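Local coordinates for protein 3-Hydroxyacyl-CoA dehydrogenase (Ralstonia eutropha H16, PDB 4PZD) that catalyses the NAD+-dependent oxidation of (3S)-3-hydroxyacyl-CoA to 3-oxoacyl-CoA, belonging to the 3-hydroxyacyl-CoA dehydrogenase family, at residues G12-G17 / N143-M148; V86-T91 / I114-S119; V6-A11 / V29-I34; L193-N198 / A242-L247. All coordinates share one frame; numbering follows the deposited sequence.

Interaction 1. Residues G12-G17 / N143-M148; sequences GTMGNG and NPVPVM. With NAD (nicotinamide-adenine-dinucleotide), chain J.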
# COMPACT_ATOMS: atom_id res chain seq x y z
N GLY A 12 -13.14 24.50 10.84
CA GLY A 12 -13.81 23.39 10.14
C GLY A 12 -13.32 22.02 10.60
O GLY A 12 -12.73 21.90 11.68
N THR A 13 -13.55 21.00 9.78
CA THR A 13 -13.14 19.64 10.11
C THR A 13 -11.77 19.59 10.78
O THR A 13 -11.65 19.07 11.90
CB THR A 13 -13.05 18.77 8.84
OG1 THR A 13 -14.21 18.95 8.03
CG2 THR A 13 -12.86 17.27 9.22
N MET A 14 -10.76 20.13 10.08
CA MET A 14 -9.36 20.06 10.50
C MET A 14 -9.10 20.90 11.73
O MET A 14 -8.42 20.47 12.65
CB MET A 14 -8.40 20.55 9.40
CG MET A 14 -8.15 19.59 8.25
SD MET A 14 -7.62 17.90 8.66
CE MET A 14 -9.05 16.96 8.11
N GLY A 15 -9.61 22.12 11.72
CA GLY A 15 -9.48 23.06 12.85
C GLY A 15 -9.92 22.53 14.21
O GLY A 15 -9.12 22.59 15.14
N ASN A 16 -11.16 22.05 14.34
CA ASN A 16 -11.60 21.46 15.62
C ASN A 16 -10.70 20.29 15.86
O ASN A 16 -10.18 20.12 16.96
CB ASN A 16 -13.05 20.91 15.68
CG ASN A 16 -13.84 21.16 14.44
OD1 ASN A 16 -14.22 22.30 14.16
ND2 ASN A 16 -14.13 20.10 13.69
N GLY A 17 -10.55 19.49 14.80
CA GLY A 17 -9.65 18.35 14.80
C GLY A 17 -8.49 18.69 15.69
O GLY A 17 -8.33 18.13 16.76
N ASN A 143 -7.01 12.74 8.38
CA ASN A 143 -8.25 13.42 8.05
C ASN A 143 -9.39 13.30 9.05
O ASN A 143 -10.33 14.11 8.99
CB ASN A 143 -8.71 13.04 6.64
CG ASN A 143 -7.86 13.69 5.54
OD1 ASN A 143 -6.61 13.69 5.58
ND2 ASN A 143 -8.53 14.24 4.54
N PRO A 144 -9.34 12.27 9.92
CA PRO A 144 -10.05 12.24 11.23
C PRO A 144 -9.06 12.48 12.38
O PRO A 144 -8.47 11.54 12.92
CB PRO A 144 -10.69 10.84 11.28
CG PRO A 144 -10.20 10.12 10.04
CD PRO A 144 -9.06 10.91 9.44
N VAL A 145 -8.88 13.74 12.74
CA VAL A 145 -7.68 14.16 13.45
C VAL A 145 -7.55 13.70 14.89
O VAL A 145 -6.45 13.39 15.32
CB VAL A 145 -7.52 15.68 13.45
CG1 VAL A 145 -6.26 16.08 14.22
CG2 VAL A 145 -7.51 16.20 12.02
N PRO A 146 -8.66 13.73 15.65
CA PRO A 146 -8.60 13.19 17.00
C PRO A 146 -7.84 11.85 17.10
O PRO A 146 -6.90 11.76 17.88
CB PRO A 146 -10.07 13.02 17.36
CG PRO A 146 -10.79 14.08 16.57
CD PRO A 146 -9.88 14.53 15.46
N VAL A 147 -8.22 10.83 16.32
CA VAL A 147 -7.64 9.47 16.47
C VAL A 147 -6.34 9.23 15.68
O VAL A 147 -5.42 8.58 16.20
CB VAL A 147 -8.64 8.32 16.14
CG1 VAL A 147 -9.88 8.39 17.03
CG2 VAL A 147 -9.04 8.29 14.68
N MET A 148 -6.27 9.72 14.44
CA MET A 148 -5.07 9.51 13.58
C MET A 148 -3.79 9.95 14.29
O MET A 148 -3.64 11.13 14.65
CB MET A 148 -5.20 10.24 12.23
CG MET A 148 -6.23 9.66 11.28
SD MET A 148 -5.96 7.94 10.83
CE MET A 148 -5.16 8.09 9.24
PA NAD J . -13.91 22.67 6.12
O1A NAD J . -14.74 22.90 4.87
O2A NAD J . -14.32 21.58 7.08
O5B NAD J . -13.88 24.08 6.92
C5B NAD J . -13.04 25.17 6.53
C4B NAD J . -13.08 26.24 7.62
O4B NAD J . -12.10 27.26 7.35
C3B NAD J . -14.47 26.91 7.69
O3B NAD J . -15.05 26.82 9.01
C2B NAD J . -14.20 28.34 7.25
O2B NAD J . -15.07 29.31 7.86
C1B NAD J . -12.72 28.54 7.60
N9A NAD J . -12.16 29.74 6.88
C8A NAD J . -12.20 30.04 5.56
N7A NAD J . -11.60 31.24 5.32
C5A NAD J . -11.17 31.73 6.50
C6A NAD J . -10.45 32.96 6.97
N6A NAD J . -10.06 33.93 6.09
N1A NAD J . -10.19 33.08 8.31
C2A NAD J . -10.57 32.12 9.20
N3A NAD J . -11.22 30.99 8.82
C4A NAD J . -11.54 30.74 7.52
O3 NAD J . -12.36 22.49 5.66
PN NAD J . -11.22 21.63 6.42
O1N NAD J . -11.46 20.16 6.13
O2N NAD J . -11.08 22.11 7.85
O5D NAD J . -9.91 22.06 5.56
C5D NAD J . -8.99 23.05 6.00
C4D NAD J . -7.65 22.94 5.28
O4D NAD J . -6.83 21.89 5.81
C3D NAD J . -7.76 22.61 3.80
O3D NAD J . -8.05 23.76 3.02
C2D NAD J . -6.39 22.04 3.54
O2D NAD J . -5.44 23.10 3.42
C1D NAD J . -6.05 21.26 4.78
N1N NAD J . -6.31 19.80 4.58
C2N NAD J . -7.57 19.36 4.34
C3N NAD J . -7.85 18.00 4.16
C7N NAD J . -9.29 17.58 3.90
O7N NAD J . -9.55 16.85 2.96
N7N NAD J . -10.26 18.01 4.71
C4N NAD J . -6.80 17.08 4.24
C5N NAD J . -5.52 17.54 4.49
C6N NAD J . -5.30 18.91 4.66
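Met14 reaches from the start of helix 13-23 to Asn143 and Val145, passing the cofactor on its way. Its CB lies 3.5 Å from O2N of NAD, and CG then runs by the nicotinamide ribose, 3.6 Å from O4D. Bends at chi2 (-53°) and chi3 (113°) carry the rest of the chain away from the sugar. SD comes 3.8 Å from Val145 CG2, the two side chains crossing at about a right angle, and the terminal CE settles against Asn143 at its backbone O and CA. Further along the helix, Gly17 presents bare backbone: its CA rests 3.7 Å from Val145 CB. Pro146 CD touches the same glycine.

The polar groups face the dinucleotide instead. Thr13 N gives O2A a 2.9 Å hydrogen bond, and Thr13 OG1, turned back beside its own backbone N, donates to that same oxygen. Met14 N serves O2N of the other phosphate at 3.0 Å. This is the glycine-rich turn of a Rossmann fold, with Gly12 as N-cap. Asn143 extends beside the nicotinamide, ND2 3.2 Å from O7N. No hydrogen bond joins the two segments; they meet by van der Waals packing, while the amides at the helix N terminus, probably aided by its dipole, offset the diphosphate charge.

Interaction 2. Residues V86-T91 / I114-S119; sequences VIEAAT and IASNTS. With NAD (nicotinamide-adenine-dinucleotide), chain J.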
# COMPACT_ATOMS: atom_id res chain seq x y z
N VAL A 86 0.48 29.74 16.12
CA VAL A 86 -0.75 29.71 15.36
C VAL A 86 -0.63 28.72 14.22
O VAL A 86 0.35 28.74 13.47
CB VAL A 86 -1.07 31.09 14.74
CG1 VAL A 86 -2.54 31.13 14.29
CG2 VAL A 86 -0.76 32.22 15.71
N ILE A 87 -1.64 27.88 14.08
CA ILE A 87 -1.76 26.95 12.96
C ILE A 87 -2.89 27.40 12.04
O ILE A 87 -4.03 27.47 12.49
CB ILE A 87 -2.13 25.54 13.47
CG1 ILE A 87 -1.04 24.99 14.41
CG2 ILE A 87 -2.42 24.61 12.28
CD1 ILE A 87 -1.34 23.62 14.97
N GLU A 88 -2.57 27.67 10.77
CA GLU A 88 -3.56 28.00 9.76
C GLU A 88 -4.14 26.71 9.26
O GLU A 88 -3.41 25.76 9.03
CB GLU A 88 -2.95 28.78 8.60
CG GLU A 88 -3.94 29.20 7.50
CD GLU A 88 -4.14 28.11 6.46
OE1 GLU A 88 -3.17 27.80 5.75
OE2 GLU A 88 -5.26 27.56 6.34
N ALA A 89 -5.45 26.70 9.06
CA ALA A 89 -6.16 25.47 8.76
C ALA A 89 -7.53 25.78 8.16
O ALA A 89 -8.55 25.12 8.43
CB ALA A 89 -6.30 24.65 10.05
N ALA A 90 -7.54 26.79 7.31
CA ALA A 90 -8.76 27.38 6.79
C ALA A 90 -9.01 27.04 5.33
O ALA A 90 -10.18 26.97 4.92
CB ALA A 90 -8.72 28.88 6.97
N THR A 91 -7.93 26.84 4.55
CA THR A 91 -8.01 26.81 3.08
C THR A 91 -6.81 26.19 2.32
O THR A 91 -5.65 26.46 2.64
CB THR A 91 -8.22 28.24 2.55
OG1 THR A 91 -8.15 28.25 1.13
CG2 THR A 91 -7.16 29.19 3.11
N ILE A 114 4.52 30.27 13.26
CA ILE A 114 3.39 30.15 12.37
C ILE A 114 3.47 28.87 11.52
O ILE A 114 4.46 28.62 10.81
CB ILE A 114 3.30 31.39 11.47
CG1 ILE A 114 3.35 32.66 12.32
CG2 ILE A 114 2.06 31.32 10.60
CD1 ILE A 114 3.32 33.95 11.52
N ALA A 115 2.43 28.04 11.60
CA ALA A 115 2.36 26.83 10.82
C ALA A 115 1.20 26.94 9.86
O ALA A 115 0.36 27.84 9.98
CB ALA A 115 2.16 25.62 11.73
N SER A 116 1.18 26.03 8.89
CA SER A 116 0.10 25.92 7.92
C SER A 116 -0.13 24.46 7.61
O SER A 116 0.78 23.75 7.21
CB SER A 116 0.43 26.68 6.63
OG SER A 116 -0.73 27.19 6.00
N ASN A 117 -1.35 24.01 7.84
CA ASN A 117 -1.79 22.71 7.41
C ASN A 117 -2.04 22.75 5.89
O ASN A 117 -2.64 23.70 5.37
CB ASN A 117 -3.08 22.34 8.13
CG ASN A 117 -3.48 20.90 7.95
OD1 ASN A 117 -4.44 20.59 7.25
ND2 ASN A 117 -2.76 20.02 8.59
N THR A 118 -1.58 21.72 5.19
CA THR A 118 -1.68 21.67 3.74
C THR A 118 -1.21 20.29 3.27
O THR A 118 -0.28 19.71 3.84
CB THR A 118 -0.85 22.79 3.06
OG1 THR A 118 -1.05 22.77 1.64
CG2 THR A 118 0.64 22.65 3.36
N SER A 119 -1.87 19.76 2.24
CA SER A 119 -1.48 18.50 1.60
C SER A 119 -0.55 18.72 0.41
O SER A 119 0.26 17.85 0.11
CB SER A 119 -2.72 17.75 1.12
OG SER A 119 -3.81 18.00 1.98
PA NAD J . -13.91 22.67 6.12
O1A NAD J . -14.74 22.90 4.87
O2A NAD J . -14.32 21.58 7.08
O5B NAD J . -13.88 24.08 6.92
C5B NAD J . -13.04 25.17 6.53
C4B NAD J . -13.08 26.24 7.62
O4B NAD J . -12.10 27.26 7.35
C3B NAD J . -14.47 26.91 7.69
O3B NAD J . -15.05 26.82 9.01
C2B NAD J . -14.20 28.34 7.25
O2B NAD J . -15.07 29.31 7.86
C1B NAD J . -12.72 28.54 7.60
N9A NAD J . -12.16 29.74 6.88
C8A NAD J . -12.20 30.04 5.56
N7A NAD J . -11.60 31.24 5.32
C5A NAD J . -11.17 31.73 6.50
C6A NAD J . -10.45 32.96 6.97
N6A NAD J . -10.06 33.93 6.09
N1A NAD J . -10.19 33.08 8.31
C2A NAD J . -10.57 32.12 9.20
N3A NAD J . -11.22 30.99 8.82
C4A NAD J . -11.54 30.74 7.52
O3 NAD J . -12.36 22.49 5.66
PN NAD J . -11.22 21.63 6.42
O1N NAD J . -11.46 20.16 6.13
O2N NAD J . -11.08 22.11 7.85
O5D NAD J . -9.91 22.06 5.56
C5D NAD J . -8.99 23.05 6.00
C4D NAD J . -7.65 22.94 5.28
O4D NAD J . -6.83 21.89 5.81
C3D NAD J . -7.76 22.61 3.80
O3D NAD J . -8.05 23.76 3.02
C2D NAD J . -6.39 22.04 3.54
O2D NAD J . -5.44 23.10 3.42
C1D NAD J . -6.05 21.26 4.78
N1N NAD J . -6.31 19.80 4.58
C2N NAD J . -7.57 19.36 4.34
C3N NAD J . -7.85 18.00 4.16
C7N NAD J . -9.29 17.58 3.90
O7N NAD J . -9.55 16.85 2.96
N7N NAD J . -10.26 18.01 4.71
C4N NAD J . -6.80 17.08 4.24
C5N NAD J . -5.52 17.54 4.49
C6N NAD J . -5.30 18.91 4.66
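Glu88 and Ser116 project from the same face of the sheet as paired neighbours on adjacent parallel strands, their polar ends turned toward each other with Glu88 OE1 2.5 Å from Ser116 OG. Glu88 starts with CG anti to the backbone N (chi1 -178°), then bends sharply at chi2, which brings the carboxylate round to the C-terminal end of its own strand. There OE2 takes two backbone donors: Ala90 N at 2.6 Å, in a nearly straight bond, and the longer Thr91 N at 3.3 Å. OE1 forms a salt bridge with Lys97 of helix 94-107. The buried carboxylate is thus gripped at both oxygens, and the turn after the strand is pinned to it. Val86 and Ile114 share this face.

Strands 85-88 and 113-117, with helix 94-107 between them in the chain, form a right-handed beta-alpha-beta crossover in the second half of the Rossmann fold. Ala115 N to Val86 O (2.9 Å), Glu88 N to Ala115 O and Asn117 N to Glu88 O hold the strands in register.

On the opposite face Ile87 CG1 sits 4.2 Å from Ala115 CB, and Ile18 of helix 13-23 packs over the isoleucine. Past the strand ends both segments reach NAD: Ala90 CB lies against a face of the adenine, 3.4 Å from C4A, while Ser119 OG approaches the nicotinamide ring at C5N.

Interaction 3. Residues V6-A11 / V29-I34; sequences VGIVGA and VVMVDI. With NAD (nicotinamide-adenine-dinucleotide), chain J.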
# COMPACT_ATOMS: atom_id res chain seq x y z
N VAL A 6 -2.19 27.37 21.97
CA VAL A 6 -2.12 27.17 20.51
C VAL A 6 -3.17 27.94 19.71
O VAL A 6 -4.37 27.64 19.78
CB VAL A 6 -2.32 25.68 20.15
CG1 VAL A 6 -2.41 25.48 18.63
CG2 VAL A 6 -1.21 24.82 20.75
N GLY A 7 -2.71 28.90 18.92
CA GLY A 7 -3.56 29.60 17.95
C GLY A 7 -4.06 28.65 16.85
O GLY A 7 -3.30 27.82 16.33
N ILE A 8 -5.34 28.76 16.50
CA ILE A 8 -5.87 28.04 15.36
C ILE A 8 -6.74 28.96 14.51
O ILE A 8 -7.73 29.51 15.00
CB ILE A 8 -6.72 26.84 15.77
CG1 ILE A 8 -5.85 25.86 16.55
CG2 ILE A 8 -7.29 26.17 14.52
CD1 ILE A 8 -6.49 24.50 16.75
N VAL A 9 -6.37 29.10 13.23
CA VAL A 9 -7.21 29.79 12.29
C VAL A 9 -7.91 28.79 11.40
O VAL A 9 -7.28 28.03 10.68
CB VAL A 9 -6.45 30.84 11.47
CG1 VAL A 9 -7.34 31.41 10.37
CG2 VAL A 9 -5.99 31.96 12.39
N GLY A 10 -9.24 28.82 11.47
CA GLY A 10 -10.10 27.91 10.74
C GLY A 10 -10.73 27.03 11.76
O GLY A 10 -10.04 26.47 12.62
N ALA A 11 -12.05 26.90 11.70
CA ALA A 11 -12.75 26.07 12.67
C ALA A 11 -13.55 24.94 12.03
O ALA A 11 -14.50 24.44 12.64
CB ALA A 11 -13.62 26.94 13.56
N VAL A 29 -6.53 26.33 23.59
CA VAL A 29 -6.70 26.64 22.18
C VAL A 29 -7.50 27.90 22.01
O VAL A 29 -8.53 28.06 22.63
CB VAL A 29 -7.48 25.55 21.43
CG1 VAL A 29 -7.50 25.89 19.94
CG2 VAL A 29 -6.88 24.18 21.67
N VAL A 30 -7.02 28.78 21.14
CA VAL A 30 -7.76 29.97 20.70
C VAL A 30 -8.16 29.74 19.24
O VAL A 30 -7.35 29.91 18.32
CB VAL A 30 -6.90 31.25 20.85
CG1 VAL A 30 -7.54 32.44 20.14
CG2 VAL A 30 -6.70 31.57 22.32
N MET A 31 -9.40 29.34 19.03
CA MET A 31 -9.85 28.99 17.70
C MET A 31 -10.58 30.15 17.06
O MET A 31 -11.58 30.61 17.59
CB MET A 31 -10.76 27.80 17.77
CG MET A 31 -10.74 27.00 16.50
SD MET A 31 -12.16 25.91 16.33
CE MET A 31 -12.61 25.53 18.02
N VAL A 32 -10.08 30.60 15.92
CA VAL A 32 -10.62 31.78 15.24
C VAL A 32 -11.28 31.39 13.90
O VAL A 32 -10.70 30.66 13.11
CB VAL A 32 -9.48 32.81 15.02
CG1 VAL A 32 -10.00 34.06 14.33
CG2 VAL A 32 -8.84 33.18 16.34
N ASP A 33 -12.51 31.85 13.66
CA ASP A 33 -13.13 31.76 12.31
C ASP A 33 -13.76 33.11 11.94
O ASP A 33 -13.43 34.12 12.58
CB ASP A 33 -14.15 30.60 12.24
CG ASP A 33 -14.15 29.90 10.89
OD1 ASP A 33 -14.06 30.61 9.86
OD2 ASP A 33 -14.26 28.66 10.84
N ILE A 34 -14.62 33.16 10.93
CA ILE A 34 -15.13 34.46 10.41
C ILE A 34 -16.56 34.81 10.82
O ILE A 34 -16.97 35.94 10.67
CB ILE A 34 -15.03 34.56 8.88
CG1 ILE A 34 -15.60 33.29 8.21
CG2 ILE A 34 -13.59 34.85 8.48
CD1 ILE A 34 -15.99 33.44 6.75
PA NAD J . -13.91 22.67 6.12
O1A NAD J . -14.74 22.90 4.87
O2A NAD J . -14.32 21.58 7.08
O5B NAD J . -13.88 24.08 6.92
C5B NAD J . -13.04 25.17 6.53
C4B NAD J . -13.08 26.24 7.62
O4B NAD J . -12.10 27.26 7.35
C3B NAD J . -14.47 26.91 7.69
O3B NAD J . -15.05 26.82 9.01
C2B NAD J . -14.20 28.34 7.25
O2B NAD J . -15.07 29.31 7.86
C1B NAD J . -12.72 28.54 7.60
N9A NAD J . -12.16 29.74 6.88
C8A NAD J . -12.20 30.04 5.56
N7A NAD J . -11.60 31.24 5.32
C5A NAD J . -11.17 31.73 6.50
C6A NAD J . -10.45 32.96 6.97
N6A NAD J . -10.06 33.93 6.09
N1A NAD J . -10.19 33.08 8.31
C2A NAD J . -10.57 32.12 9.20
N3A NAD J . -11.22 30.99 8.82
C4A NAD J . -11.54 30.74 7.52
O3 NAD J . -12.36 22.49 5.66
PN NAD J . -11.22 21.63 6.42
O1N NAD J . -11.46 20.16 6.13
O2N NAD J . -11.08 22.11 7.85
O5D NAD J . -9.91 22.06 5.56
C5D NAD J . -8.99 23.05 6.00
C4D NAD J . -7.65 22.94 5.28
O4D NAD J . -6.83 21.89 5.81
C3D NAD J . -7.76 22.61 3.80
O3D NAD J . -8.05 23.76 3.02
C2D NAD J . -6.39 22.04 3.54
O2D NAD J . -5.44 23.10 3.42
C1D NAD J . -6.05 21.26 4.78
N1N NAD J . -6.31 19.80 4.58
C2N NAD J . -7.57 19.36 4.34
C3N NAD J . -7.85 18.00 4.16
C7N NAD J . -9.29 17.58 3.90
O7N NAD J . -9.55 16.85 2.96
N7N NAD J . -10.26 18.01 4.71
C4N NAD J . -6.80 17.08 4.24
C5N NAD J . -5.52 17.54 4.49
C6N NAD J . -5.30 18.91 4.66
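The carboxylate of Asp33 takes Ala11 N from above its plane: the amide stands 54° out of it, 3.0 Å from OD2. The same OD2 accepts from O3B of the adenosine ribose, and OD1 accepts from O2B at 2.6 Å. On its anti side, OD1 also receives Ile34 N. Four donors fix the group's rotation, and both ribose hydroxyls are spoken for, the usual role of an acidic residue after the second strand of NAD-preferring Rossmann folds. The adenine is the other flat group. Val9 CG1 lies against one face, 3.5 Å from C2A, and Ile34 CG2 covers the opposite face.

Behind this site the strands pair in parallel through Val30 N to Val6 O, Ile8 N to Val30 O, Val32 N to Ile8 O (2.7 Å) and Gly10 N to Val32 O. Ile8 CD1 meets Val29 CG1 at 3.6 Å, and Met31 runs out extended (chi1 -153°, chi2 -162°), which puts SD beside Ala11 CB. Gly10 adopts backbone angles suited to glycine.

Ile8 and Val29 pack under helix 13-23, which links these strands as a beta-alpha-beta unit; Val9 faces helix 94-107, and strand 85-88 flanks 5-9 on its other side.

Interaction 4. Residues L193-N198 / A242-L247; sequences LCPMIN and AVMEVL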
# COMPACT_ATOMS: atom_id res chain seq x y z
N LEU A 193 1.86 6.93 -1.79
CA LEU A 193 0.55 6.34 -1.90
C LEU A 193 -0.09 6.73 -3.22
O LEU A 193 -0.54 5.87 -3.97
CB LEU A 193 -0.33 6.77 -0.72
CG LEU A 193 -1.76 6.19 -0.76
CD1 LEU A 193 -1.74 4.73 -0.40
CD2 LEU A 193 -2.71 6.94 0.17
N CYS A 194 -0.11 8.01 -3.56
CA CYS A 194 -1.03 8.40 -4.65
C CYS A 194 -0.64 7.87 -6.02
O CYS A 194 -1.51 7.52 -6.80
CB CYS A 194 -1.31 9.91 -4.67
SG CYS A 194 -2.23 10.50 -3.21
N PRO A 195 0.67 7.78 -6.31
CA PRO A 195 1.02 7.14 -7.61
C PRO A 195 0.70 5.64 -7.67
O PRO A 195 0.57 5.06 -8.74
CB PRO A 195 2.52 7.44 -7.77
CG PRO A 195 2.71 8.72 -7.01
CD PRO A 195 1.76 8.64 -5.82
N MET A 196 0.53 5.02 -6.52
CA MET A 196 0.08 3.64 -6.49
C MET A 196 -1.40 3.57 -6.87
O MET A 196 -1.78 2.75 -7.70
CB MET A 196 0.28 3.08 -5.11
CG MET A 196 0.26 1.58 -5.07
SD MET A 196 -0.26 1.11 -3.44
CE MET A 196 -2.02 1.29 -3.73
N ILE A 197 -2.22 4.43 -6.28
CA ILE A 197 -3.61 4.51 -6.67
C ILE A 197 -3.63 4.70 -8.22
O ILE A 197 -4.28 3.93 -8.97
CB ILE A 197 -4.36 5.68 -6.00
CG1 ILE A 197 -4.15 5.77 -4.46
CG2 ILE A 197 -5.83 5.61 -6.35
CD1 ILE A 197 -4.38 4.48 -3.72
N ASN A 198 -2.88 5.69 -8.69
CA ASN A 198 -2.76 5.95 -10.13
C ASN A 198 -2.39 4.73 -10.97
O ASN A 198 -2.94 4.52 -12.05
CB ASN A 198 -1.72 7.04 -10.38
CG ASN A 198 -1.94 7.75 -11.69
OD1 ASN A 198 -1.05 7.86 -12.50
ND2 ASN A 198 -3.13 8.25 -11.89
N ALA A 242 -5.91 15.76 -8.93
CA ALA A 242 -5.24 16.99 -8.61
C ALA A 242 -3.90 16.73 -7.92
O ALA A 242 -2.96 17.49 -8.12
CB ALA A 242 -6.16 17.82 -7.71
N VAL A 243 -3.80 15.67 -7.11
CA VAL A 243 -2.51 15.33 -6.52
C VAL A 243 -1.53 14.90 -7.62
O VAL A 243 -0.38 15.34 -7.66
CB VAL A 243 -2.61 14.16 -5.54
CG1 VAL A 243 -1.22 13.58 -5.27
CG2 VAL A 243 -3.26 14.61 -4.26
N MET A 244 -1.99 14.01 -8.49
CA MET A 244 -1.15 13.61 -9.62
C MET A 244 -0.79 14.77 -10.51
O MET A 244 0.29 14.86 -10.98
CB MET A 244 -1.83 12.50 -10.44
CG MET A 244 -2.03 11.16 -9.71
SD MET A 244 -0.50 10.36 -9.12
CE MET A 244 -0.50 11.15 -7.55
N GLU A 245 -1.70 15.70 -10.74
CA GLU A 245 -1.37 16.81 -11.60
C GLU A 245 -0.28 17.63 -10.94
O GLU A 245 0.56 18.21 -11.62
CB GLU A 245 -2.59 17.68 -11.86
CG GLU A 245 -3.68 16.94 -12.62
CD GLU A 245 -3.90 17.43 -14.03
OE1 GLU A 245 -2.94 17.41 -14.83
OE2 GLU A 245 -5.06 17.80 -14.34
N VAL A 246 -0.32 17.71 -9.61
CA VAL A 246 0.70 18.44 -8.86
C VAL A 246 2.07 17.75 -8.94
O VAL A 246 3.12 18.38 -9.14
CB VAL A 246 0.27 18.59 -7.39
CG1 VAL A 246 1.47 18.80 -6.49
CG2 VAL A 246 -0.71 19.74 -7.24
N LEU A 247 2.07 16.45 -8.77
CA LEU A 247 3.29 15.71 -8.92
C LEU A 247 3.87 15.95 -10.31
O LEU A 247 5.05 16.29 -10.46
CB LEU A 247 3.01 14.24 -8.69
CG LEU A 247 2.76 13.85 -7.23
CD1 LEU A 247 2.73 12.34 -7.06
CD2 LEU A 247 3.81 14.40 -6.30
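Met244 lays its terminal CE over the Cys194-Pro195 corner of the facing helix, next to Cys194 CB and 3.8 Å from Pro195 CD. Its CG is anti to the carbonyl carbon (chi1 -65°), and further bends at chi2 and chi3 fold the thioether along the other helix. SD stands 3.8 Å from Asn198 CB, the methionine and asparagine side chains sliding past each other in opposite directions. The methionine thus spans a full turn, from Cys194 to Asn198, and it is the residue most extensively covered in this contact.

Beside it Val243 CG1 meets Cys194 CB at 3.7 Å and SG at 3.8 Å. Leu247 CD1 touches Pro195 CG at 3.6 Å, the two side chains crossing at about a right angle.

Both helices, 189-205 and 237-251, belong to the all-helical C-terminal domain of the dehydrogenase, related to that of 6-phosphogluconate dehydrogenase. The axes of segments 193-198 and 242-247 pass 10.0 Å apart at -112°, and at this steep crossing Val243, Met244 and Leu247 meet Cys194, Pro195 and Asn198. The first helix is kinked at Pro195, whose N has no hydrogen bond to the preceding turn; Leu193 O accepts from both Met196 N and Ile197 N.

The contact is wholly van der Waals, with no hydrogen bond between the segments. Ile197 turns its end away to helix 228-235, and Pro258 adds to the packing on Met244. From the far side of helix 189-205, Met196 packs on Met196 of the second subunit.

From the N terminus, interaction 3 closes first: strand 5-9 runs out into the nucleotide-binding turn and helix 13-23, and the chain returns to pair as strand 28-32. Interaction 1 opens within that short loop and closes only beyond strand 136-141, so the two cross. Inside the long span of interaction 1, interaction 2 closes its own loop around helix 94-107. Strands 5-9 and 85-88 are sheet neighbours, joining interactions 2 and 3, while Met14 packs against Asn117 to link 1 with 2; all three touch NAD. Interaction 4 follows in series, tying two helices of the C-terminal domain, its centre about 31 Å from that of interaction 3.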